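Long-range contact in carbohydrate binding module family 33 and 10 domain protein (Teredinibacter turnerae, PDB 6RW7), which is an AA10 lytic polysaccharide monooxygenase, a copper-dependent enzyme that probably binds and oxidatively cleaves cellulose: residues 47-59 / 182-196. Sequence-based numbering, arbitrary orientation.
Sequences NFMSVVAHHEGRK and FAEWGRNEHTYERFF
Phe196 turns the edge of its ring to strand 52-54: CE1 meets the Ala53 methyl, CB, at 3.8 Å, and CZ comes close to CE1 of His55. With CG anti to its own carbonyl carbon (chi1 -55°), Phe196 lays this edge along the backbone of Val51 and Ala53; Phe70 stacks on its ring. On the other face of the sheet Val52 and Phe195 lie side by side, CG2 of the valine 3.5 Å from CE2 of the phenylalanine. The nearest atom of the Phe195 side chain is about 3 Å from the bound copper(I), which puts the Val52-Phe195 pair beside the copper site of the AA10 domain, where His1 and His107 hold the metal. The short strand 52-54 adds antiparallel to 193-196, itself hairpin partner of 182-187, in the immunoglobulin-like beta-sandwich core of these enzymes; Ala53 and Arg194 exchange both backbone bonds. At the strand end His54 NE2 gives a bent bond (140°) to the anti lone pair of Glu193 OE2; His54 ND1 bonds to Glu73, and OE1 of Glu193 forms a salt bridge with Arg187 NH1. Glu193, beside His107, is a copper(I)-binding residue of this protein, though not bound to the metal in this model; His54 and Arg187 hold its carboxylate as second-shell partners. Arg194, its chain bent at chi3, sends NE to His55 O at 3.0 Å. Glu56 O sits over the centre of one guanidinium face, while NH1 pairs with Glu184 OE1 and NH2 with Glu113. A leucine in place of Arg194 would probably leave buried Glu184 without its charged mate, Glu113 short of one partner and His55 O without its NE donor. OE2 of Glu184 receives Arg58 N on its syn lone pair at 2.8 Å, nearly straight at 167°.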
# COMPACT_ATOMS: atom_id res chain seq x y z
N ASN A 47 1.68 13.42 5.71
CA ASN A 47 2.83 12.51 5.50
C ASN A 47 2.38 11.20 4.85
O ASN A 47 2.96 10.15 5.12
CB ASN A 47 3.58 12.26 6.82
CG ASN A 47 4.90 12.97 6.87
OD1 ASN A 47 5.28 13.54 7.91
ND2 ASN A 47 5.61 12.97 5.76
N PHE A 48 1.43 11.29 3.93
CA PHE A 48 0.86 10.10 3.27
C PHE A 48 1.92 9.40 2.42
O PHE A 48 1.78 8.22 2.08
CB PHE A 48 -0.33 10.48 2.39
CG PHE A 48 -0.08 11.49 1.31
CD1 PHE A 48 0.31 11.10 0.05
CD2 PHE A 48 -0.29 12.84 1.53
CE1 PHE A 48 0.47 12.03 -0.97
CE2 PHE A 48 -0.14 13.76 0.51
CZ PHE A 48 0.26 13.36 -0.73
N MET A 49 3.00 10.10 2.07
CA MET A 49 4.10 9.54 1.24
C MET A 49 5.20 8.91 2.10
O MET A 49 6.24 8.52 1.56
CB MET A 49 4.70 10.61 0.33
CG MET A 49 5.49 11.69 1.02
SD MET A 49 4.57 12.84 2.08
CE MET A 49 3.57 13.70 0.86
N SER A 50 4.99 8.83 3.41
CA SER A 50 6.10 8.56 4.36
C SER A 50 5.80 7.36 5.25
O SER A 50 6.19 7.41 6.42
CB SER A 50 6.39 9.78 5.17
OG SER A 50 6.57 10.90 4.32
N VAL A 51 5.15 6.32 4.73
CA VAL A 51 5.01 5.07 5.51
C VAL A 51 6.28 4.27 5.22
O VAL A 51 6.38 3.70 4.12
CB VAL A 51 3.73 4.28 5.20
CG1 VAL A 51 3.62 3.14 6.19
CG2 VAL A 51 2.48 5.15 5.25
N VAL A 52 7.25 4.30 6.14
CA VAL A 52 8.67 4.00 5.80
C VAL A 52 9.37 3.20 6.89
O VAL A 52 9.08 3.38 8.10
CB VAL A 52 9.44 5.30 5.48
CG1 VAL A 52 9.56 6.22 6.68
CG2 VAL A 52 10.80 5.03 4.85
N ALA A 53 10.29 2.36 6.44
CA ALA A 53 11.24 1.64 7.30
C ALA A 53 12.56 1.50 6.57
O ALA A 53 12.65 1.86 5.39
CB ALA A 53 10.66 0.30 7.69
N HIS A 54 13.56 0.92 7.23
CA HIS A 54 14.87 0.65 6.63
C HIS A 54 15.22 -0.81 6.91
O HIS A 54 16.01 -1.06 7.80
CB HIS A 54 15.93 1.62 7.15
CG HIS A 54 15.65 3.01 6.73
ND1 HIS A 54 14.84 3.85 7.46
CD2 HIS A 54 16.05 3.70 5.65
CE1 HIS A 54 14.73 5.00 6.83
NE2 HIS A 54 15.49 4.94 5.73
N HIS A 55 14.61 -1.71 6.16
CA HIS A 55 14.82 -3.17 6.29
C HIS A 55 14.19 -3.86 5.09
O HIS A 55 13.75 -3.15 4.16
CB HIS A 55 14.29 -3.67 7.63
CG HIS A 55 12.85 -3.42 7.87
ND1 HIS A 55 11.85 -3.73 6.94
CD2 HIS A 55 12.22 -2.91 8.95
CE1 HIS A 55 10.69 -3.42 7.47
NE2 HIS A 55 10.88 -2.91 8.69
N GLU A 56 14.22 -5.18 5.08
CA GLU A 56 13.88 -6.01 3.90
C GLU A 56 12.37 -6.30 3.81
O GLU A 56 11.96 -7.01 2.88
CB GLU A 56 14.70 -7.29 3.98
CG GLU A 56 16.20 -7.07 3.80
CD GLU A 56 17.02 -8.27 4.27
OE1 GLU A 56 17.09 -8.50 5.50
OE2 GLU A 56 17.56 -9.00 3.41
N GLY A 57 11.55 -5.76 4.70
CA GLY A 57 10.09 -5.88 4.60
C GLY A 57 9.58 -7.24 5.02
O GLY A 57 10.32 -8.04 5.62
N ARG A 58 8.32 -7.49 4.70
CA ARG A 58 7.54 -8.64 5.22
C ARG A 58 8.13 -10.00 4.80
O ARG A 58 7.89 -10.94 5.52
CB ARG A 58 6.08 -8.51 4.79
CG ARG A 58 5.20 -9.67 5.24
CD ARG A 58 5.05 -9.77 6.73
NE ARG A 58 4.32 -10.99 7.04
CZ ARG A 58 4.13 -11.48 8.26
NH1 ARG A 58 4.62 -10.86 9.33
NH2 ARG A 58 3.49 -12.64 8.41
N LYS A 59 8.89 -10.10 3.72
CA LYS A 59 9.53 -11.40 3.36
C LYS A 59 10.47 -11.83 4.48
O LYS A 59 10.64 -13.06 4.64
CB LYS A 59 10.27 -11.32 2.04
CG LYS A 59 9.31 -11.22 0.85
CD LYS A 59 10.02 -11.30 -0.46
CE LYS A 59 10.83 -10.07 -0.76
NZ LYS A 59 11.60 -10.23 -2.02
N PHE A 182 -1.51 -5.49 0.41
CA PHE A 182 -0.42 -4.87 1.20
C PHE A 182 0.82 -4.91 0.30
O PHE A 182 1.22 -5.99 -0.17
CB PHE A 182 -0.25 -5.60 2.54
CG PHE A 182 1.10 -5.34 3.16
CD1 PHE A 182 1.31 -4.17 3.85
CD2 PHE A 182 2.15 -6.22 3.00
CE1 PHE A 182 2.54 -3.88 4.40
CE2 PHE A 182 3.39 -5.93 3.55
CZ PHE A 182 3.58 -4.75 4.23
N ALA A 183 1.43 -3.75 0.04
CA ALA A 183 2.51 -3.63 -0.95
C ALA A 183 3.70 -2.88 -0.38
O ALA A 183 3.54 -1.97 0.44
CB ALA A 183 2.00 -2.93 -2.18
N GLU A 184 4.86 -3.23 -0.91
CA GLU A 184 6.13 -2.62 -0.52
C GLU A 184 6.91 -2.17 -1.75
O GLU A 184 6.91 -2.89 -2.77
CB GLU A 184 7.01 -3.63 0.23
CG GLU A 184 6.35 -4.26 1.43
CD GLU A 184 7.21 -5.28 2.15
OE1 GLU A 184 8.26 -5.70 1.58
OE2 GLU A 184 6.83 -5.65 3.28
N TRP A 185 7.60 -1.05 -1.59
CA TRP A 185 8.58 -0.56 -2.58
C TRP A 185 9.92 -0.49 -1.85
O TRP A 185 10.04 0.33 -0.94
CB TRP A 185 8.13 0.76 -3.19
CG TRP A 185 9.22 1.52 -3.88
CD1 TRP A 185 10.19 1.03 -4.70
CD2 TRP A 185 9.41 2.94 -3.80
NE1 TRP A 185 11.01 2.04 -5.11
CE2 TRP A 185 10.56 3.22 -4.57
CE3 TRP A 185 8.75 3.99 -3.15
CZ2 TRP A 185 11.06 4.51 -4.69
CZ3 TRP A 185 9.24 5.27 -3.29
CH2 TRP A 185 10.40 5.52 -4.03
N GLY A 186 10.85 -1.36 -2.21
CA GLY A 186 12.14 -1.44 -1.50
C GLY A 186 13.28 -0.94 -2.34
O GLY A 186 13.45 -1.38 -3.50
N ARG A 187 14.09 -0.07 -1.75
CA ARG A 187 15.40 0.32 -2.31
C ARG A 187 16.43 -0.73 -1.89
O ARG A 187 16.17 -1.56 -1.01
CB ARG A 187 15.76 1.73 -1.83
CG ARG A 187 14.79 2.78 -2.35
CD ARG A 187 14.98 4.13 -1.72
NE ARG A 187 16.29 4.70 -2.02
CZ ARG A 187 16.86 5.70 -1.36
NH1 ARG A 187 16.23 6.31 -0.37
NH2 ARG A 187 18.07 6.09 -1.69
N ASN A 188 17.60 -0.67 -2.52
CA ASN A 188 18.64 -1.68 -2.30
C ASN A 188 19.33 -1.44 -0.96
O ASN A 188 18.98 -0.52 -0.21
CB ASN A 188 19.58 -1.70 -3.50
CG ASN A 188 20.64 -0.63 -3.45
OD1 ASN A 188 20.52 0.37 -2.75
ND2 ASN A 188 21.70 -0.88 -4.19
N GLU A 189 20.35 -2.25 -0.70
CA GLU A 189 21.05 -2.33 0.61
C GLU A 189 21.78 -1.02 0.95
O GLU A 189 22.14 -0.90 2.12
CB GLU A 189 22.03 -3.50 0.56
CG GLU A 189 23.14 -3.27 -0.44
CD GLU A 189 24.18 -4.35 -0.51
OE1 GLU A 189 24.24 -5.17 0.43
OE2 GLU A 189 24.96 -4.35 -1.48
N HIS A 190 21.99 -0.07 0.04
CA HIS A 190 22.69 1.19 0.41
C HIS A 190 21.93 1.85 1.58
O HIS A 190 22.58 2.40 2.48
CB HIS A 190 22.83 2.16 -0.77
CG HIS A 190 23.70 3.33 -0.46
ND1 HIS A 190 25.08 3.22 -0.41
CD2 HIS A 190 23.41 4.61 -0.16
CE1 HIS A 190 25.59 4.40 -0.10
NE2 HIS A 190 24.60 5.26 0.04
N THR A 191 20.59 1.82 1.54
CA THR A 191 19.70 2.39 2.56
C THR A 191 18.74 1.36 3.15
O THR A 191 18.26 1.57 4.28
CB THR A 191 18.84 3.54 2.01
OG1 THR A 191 17.87 3.08 1.05
CG2 THR A 191 19.68 4.66 1.43
N TYR A 192 18.36 0.36 2.35
CA TYR A 192 17.23 -0.56 2.64
C TYR A 192 15.94 0.22 2.89
O TYR A 192 14.99 -0.32 3.46
CB TYR A 192 17.53 -1.52 3.80
CG TYR A 192 18.31 -2.75 3.39
CD1 TYR A 192 17.86 -3.60 2.40
CD2 TYR A 192 19.54 -3.03 3.96
CE1 TYR A 192 18.59 -4.72 2.01
CE2 TYR A 192 20.26 -4.15 3.61
CZ TYR A 192 19.80 -5.00 2.62
OH TYR A 192 20.56 -6.08 2.26
N GLU A 193 15.85 1.45 2.43
CA GLU A 193 14.62 2.24 2.68
C GLU A 193 13.48 1.62 1.89
O GLU A 193 13.67 1.23 0.73
CB GLU A 193 14.85 3.70 2.28
CG GLU A 193 13.73 4.61 2.67
CD GLU A 193 14.13 6.05 2.54
OE1 GLU A 193 14.00 6.60 1.43
OE2 GLU A 193 14.69 6.58 3.53
N ARG A 194 12.34 1.49 2.55
CA ARG A 194 11.18 0.72 2.03
C ARG A 194 9.91 1.48 2.38
O ARG A 194 9.80 1.97 3.51
CB ARG A 194 11.18 -0.68 2.65
CG ARG A 194 10.11 -1.62 2.13
CD ARG A 194 10.33 -3.03 2.70
NE ARG A 194 11.58 -3.55 2.15
CZ ARG A 194 11.71 -4.30 1.06
NH1 ARG A 194 10.66 -4.81 0.42
NH2 ARG A 194 12.92 -4.55 0.60
N PHE A 195 8.98 1.57 1.42
CA PHE A 195 7.70 2.27 1.61
C PHE A 195 6.57 1.27 1.49
O PHE A 195 6.71 0.25 0.78
CB PHE A 195 7.57 3.41 0.60
CG PHE A 195 8.63 4.45 0.82
CD1 PHE A 195 9.85 4.35 0.19
CD2 PHE A 195 8.41 5.50 1.71
CE1 PHE A 195 10.85 5.28 0.46
CE2 PHE A 195 9.41 6.41 1.99
CZ PHE A 195 10.62 6.29 1.36
N PHE A 196 5.51 1.52 2.24
CA PHE A 196 4.38 0.58 2.41
C PHE A 196 3.08 1.24 1.98
O PHE A 196 2.87 2.39 2.24
CB PHE A 196 4.29 0.12 3.87
CG PHE A 196 5.57 -0.49 4.37
CD1 PHE A 196 6.56 0.31 4.92
CD2 PHE A 196 5.80 -1.84 4.22
CE1 PHE A 196 7.74 -0.26 5.34
CE2 PHE A 196 6.99 -2.41 4.64
CZ PHE A 196 7.96 -1.60 5.20
O HOH W 1 14.57 -2.23 1.27
O HOH W 2 9.61 -7.99 1.76
O HOH W 3 18.36 -8.08 0.89